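Beta-lactamase domain protein (Burkholderia ambifaria, PDB 5I0P) binds two zinc ions through a metallo-beta-lactamase-type domain and is probably a metal-dependent hydrolase, its substrate not established. Local coordinates at residues Leu53-Asp58 with Ala64-Val69. Sequence-based numbering, arbitrary orientation.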
ATOM      1  N   LEU A  53      -1.943  -0.145 -11.627  1.00 26.09           N
ATOM      2  CA  LEU A  53      -2.806   1.028 -11.505  1.00 31.09           C
ATOM      3  C   LEU A  53      -4.158   0.733 -12.140  1.00 30.06           C
ATOM      4  O   LEU A  53      -4.295  -0.171 -12.964  1.00 33.69           O
ATOM      5  CB  LEU A  53      -2.174   2.291 -12.138  1.00 24.21           C
ATOM      6  CG  LEU A  53      -0.709   2.619 -11.797  1.00 28.78           C
ATOM      7  CD1 LEU A  53      -0.273   3.866 -12.528  1.00 22.57           C
ATOM      8  CD2 LEU A  53      -0.420   2.741 -10.261  1.00 27.72           C
ATOM      9  N   TRP A  54      -5.169   1.491 -11.743  1.00 23.93           N
ATOM     10  CA  TRP A  54      -6.526   1.210 -12.177  1.00 30.14           C
ATOM     11  C   TRP A  54      -7.111   2.437 -12.869  1.00 35.07           C
ATOM     12  O   TRP A  54      -7.038   3.559 -12.341  1.00 32.18           O
ATOM     13  CB  TRP A  54      -7.381   0.744 -10.981  1.00 31.28           C
ATOM     14  CG  TRP A  54      -6.615  -0.224 -10.149  1.00 30.87           C
ATOM     15  CD1 TRP A  54      -6.012   0.037  -8.944  1.00 24.10           C
ATOM     16  CD2 TRP A  54      -6.247  -1.576 -10.499  1.00 30.09           C
ATOM     17  NE1 TRP A  54      -5.348  -1.075  -8.499  1.00 20.12           N
ATOM     18  CE2 TRP A  54      -5.452  -2.076  -9.431  1.00 25.25           C
ATOM     19  CE3 TRP A  54      -6.527  -2.414 -11.592  1.00 32.07           C
ATOM     20  CZ2 TRP A  54      -4.940  -3.382  -9.420  1.00 20.58           C
ATOM     21  CZ3 TRP A  54      -6.028  -3.714 -11.585  1.00 28.82           C
ATOM     22  CH2 TRP A  54      -5.234  -4.188 -10.503  1.00 30.97           C
ATOM     23  N   LEU A  55      -7.646   2.211 -14.076  1.00 38.30           N
ATOM     24  CA  LEU A  55      -8.433   3.185 -14.822  1.00 33.30           C
ATOM     25  C   LEU A  55      -9.894   2.758 -14.728  1.00 37.99           C
ATOM     26  O   LEU A  55     -10.245   1.659 -15.182  1.00 36.68           O
ATOM     27  CB  LEU A  55      -8.019   3.242 -16.283  1.00 28.51           C
ATOM     28  CG  LEU A  55      -6.942   4.170 -16.809  1.00 44.01           C
ATOM     29  CD1 LEU A  55      -6.742   3.887 -18.314  1.00 46.03           C
ATOM     30  CD2 LEU A  55      -7.281   5.616 -16.573  1.00 40.92           C
ATOM     31  N   LEU A  56     -10.734   3.601 -14.118  1.00 34.42           N
ATOM     32  CA  LEU A  56     -12.143   3.291 -13.937  1.00 29.27           C
ATOM     33  C   LEU A  56     -12.994   4.198 -14.814  1.00 37.20           C
ATOM     34  O   LEU A  56     -12.935   5.422 -14.688  1.00 41.87           O
ATOM     35  CB  LEU A  56     -12.531   3.438 -12.481  1.00 28.36           C
ATOM     36  CG  LEU A  56     -11.678   2.708 -11.451  1.00 37.27           C
ATOM     37  CD1 LEU A  56     -12.312   2.902 -10.081  1.00 36.73           C
ATOM     38  CD2 LEU A  56     -11.584   1.252 -11.788  1.00 28.75           C
ATOM     39  N   ARG A  57     -13.774   3.597 -15.710  1.00 40.68           N
ATOM     40  CA  ARG A  57     -14.722   4.356 -16.510  1.00 40.76           C
ATOM     41  C   ARG A  57     -15.732   5.068 -15.611  1.00 45.69           C
ATOM     42  O   ARG A  57     -16.327   4.466 -14.712  1.00 47.73           O
ATOM     43  CB  ARG A  57     -15.427   3.418 -17.474  1.00 39.38           C
ATOM     44  CG  ARG A  57     -16.308   4.143 -18.429  1.00 43.31           C
ATOM     45  CD  ARG A  57     -15.507   5.123 -19.231  1.00 41.67           C
ATOM     46  NE  ARG A  57     -16.285   5.588 -20.374  1.00 42.07           N
ATOM     47  CZ  ARG A  57     -17.256   6.495 -20.301  1.00 48.40           C
ATOM     48  NH1 ARG A  57     -17.552   7.042 -19.126  1.00 54.51           N
ATOM     49  NH2 ARG A  57     -17.926   6.862 -21.396  1.00 46.25           N
ATOM     50  N   ASP A  58     -15.957   6.349 -15.875  1.00 41.15           N
ATOM     51  CA  ASP A  58     -16.672   7.169 -14.915  1.00 39.44           C
ATOM     52  C   ASP A  58     -17.416   8.299 -15.632  1.00 43.49           C
ATOM     53  O   ASP A  58     -17.269   8.511 -16.836  1.00 48.15           O
ATOM     54  CB  ASP A  58     -15.702   7.705 -13.851  1.00 38.05           C
ATOM     55  CG  ASP A  58     -16.414   8.119 -12.574  1.00 43.65           C
ATOM     56  OD1 ASP A  58     -17.652   7.957 -12.511  1.00 50.54           O
ATOM     57  OD2 ASP A  58     -15.739   8.612 -11.646  1.00 46.53           O
ATOM     58  N   ALA A  64     -18.465  12.219 -19.170  1.00 57.20           N
ATOM     59  CA  ALA A  64     -17.835  10.914 -19.151  1.00 52.33           C
ATOM     60  C   ALA A  64     -16.310  11.043 -19.109  1.00 59.25           C
ATOM     61  O   ALA A  64     -15.726  11.945 -19.728  1.00 59.65           O
ATOM     62  CB  ALA A  64     -18.260  10.093 -20.373  1.00 47.02           C
ATOM     63  N   GLY A  65     -15.670  10.128 -18.365  1.00 40.96           N
ATOM     64  CA  GLY A  65     -14.230  10.046 -18.289  1.00 39.16           C
ATOM     65  C   GLY A  65     -13.707   8.903 -17.435  1.00 41.26           C
ATOM     66  O   GLY A  65     -14.332   7.842 -17.315  1.00 38.98           O
ATOM     67  N   TRP A  66     -12.555   9.122 -16.813  1.00 36.19           N
ATOM     68  CA  TRP A  66     -11.850   8.091 -16.081  1.00 33.05           C
ATOM     69  C   TRP A  66     -11.448   8.611 -14.711  1.00 39.95           C
ATOM     70  O   TRP A  66     -10.959   9.736 -14.571  1.00 35.03           O
ATOM     71  CB  TRP A  66     -10.606   7.657 -16.869  1.00 32.67           C
ATOM     72  CG  TRP A  66     -10.986   7.189 -18.263  1.00 37.20           C
ATOM     73  CD1 TRP A  66     -11.086   7.961 -19.411  1.00 42.30           C
ATOM     74  CD2 TRP A  66     -11.332   5.863 -18.650  1.00 34.66           C
ATOM     75  NE1 TRP A  66     -11.484   7.186 -20.468  1.00 37.82           N
ATOM     76  CE2 TRP A  66     -11.632   5.893 -20.035  1.00 40.54           C
ATOM     77  CE3 TRP A  66     -11.424   4.648 -17.962  1.00 33.42           C
ATOM     78  CZ2 TRP A  66     -12.018   4.758 -20.735  1.00 37.64           C
ATOM     79  CZ3 TRP A  66     -11.791   3.518 -18.662  1.00 39.12           C
ATOM     80  CH2 TRP A  66     -12.097   3.583 -20.043  1.00 36.36           C
ATOM     81  N   THR A  67     -11.637   7.776 -13.700  1.00 42.37           N
ATOM     82  CA  THR A  67     -11.027   8.012 -12.406  1.00 43.83           C
ATOM     83  C   THR A  67      -9.782   7.149 -12.339  1.00 35.99           C
ATOM     84  O   THR A  67      -9.839   5.951 -12.639  1.00 30.26           O
ATOM     85  CB  THR A  67     -11.964   7.676 -11.259  1.00 47.06           C
ATOM     86  OG1 THR A  67     -12.977   8.680 -11.198  1.00 42.96           O
ATOM     87  CG2 THR A  67     -11.170   7.693  -9.937  1.00 45.15           C
ATOM     88  N   ILE A  68      -8.655   7.779 -12.048  1.00 34.99           N
ATOM     89  CA  ILE A  68      -7.399   7.066 -11.884  1.00 35.19           C
ATOM     90  C   ILE A  68      -7.278   6.624 -10.442  1.00 30.16           C
ATOM     91  O   ILE A  68      -7.551   7.403  -9.522  1.00 32.77           O
ATOM     92  CB  ILE A  68      -6.209   7.950 -12.288  1.00 35.02           C
ATOM     93  CG1 ILE A  68      -6.213   8.189 -13.801  1.00 34.64           C
ATOM     94  CG2 ILE A  68      -4.927   7.299 -11.854  1.00 24.13           C
ATOM     95  CD1 ILE A  68      -5.122   9.136 -14.245  1.00 27.26           C
ATOM     96  N   VAL A  69      -6.861   5.383 -10.229  1.00 25.85           N
ATOM     97  CA  VAL A  69      -6.466   4.946  -8.896  1.00 23.27           C
ATOM     98  C   VAL A  69      -4.977   4.640  -8.904  1.00 31.19           C
ATOM     99  O   VAL A  69      -4.546   3.608  -9.441  1.00 37.23           O
ATOM    100  CB  VAL A  69      -7.284   3.743  -8.417  1.00 25.23           C
ATOM    101  CG1 VAL A  69      -6.831   3.306  -6.998  1.00 20.52           C
ATOM    102  CG2 VAL A  69      -8.788   4.092  -8.464  1.00 23.96           C
TER
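R57 CD sits over one face of the W66 six-membered ring, 3.8 Å from its centroid and 12° off the normal: a CH-pi contact. With R57 CG anti to the backbone N (chi1 -174°) and the chain bent at chi2, the CD methylene is offset toward the ring's rim while the guanidinium reaches A64, R57 NH1 and NH2 each 3.4 Å from A64 CB. W66 NE1 donates to L90 O. V69, on the face shared with W54 and L56, divides its branches: CG1 meets W54 CD1 at the indole edge (3.9 Å), CG2 meets L56 CD1 (4.1 Å). The two strands form a beta hairpin between strands 37-43 and 95-99 of the seven-stranded mixed sheet, one of two in the metallo-beta-lactamase fold; reciprocal backbone bonds join W54 with V69, L56 with T67 and D58 with G65, V69 N to W54 O being 2.8 Å and nearly straight (170°). T67 OG1 donates to D58 OD2 (2.8 Å), reaching its anti lone pair. R97 grips both, by a salt bridge to OD2 and a hydrogen bond to OG1; D58 OD1 accepts from G201 N. At the other end, the L53 side chain lies about 8 Å from a zinc ion.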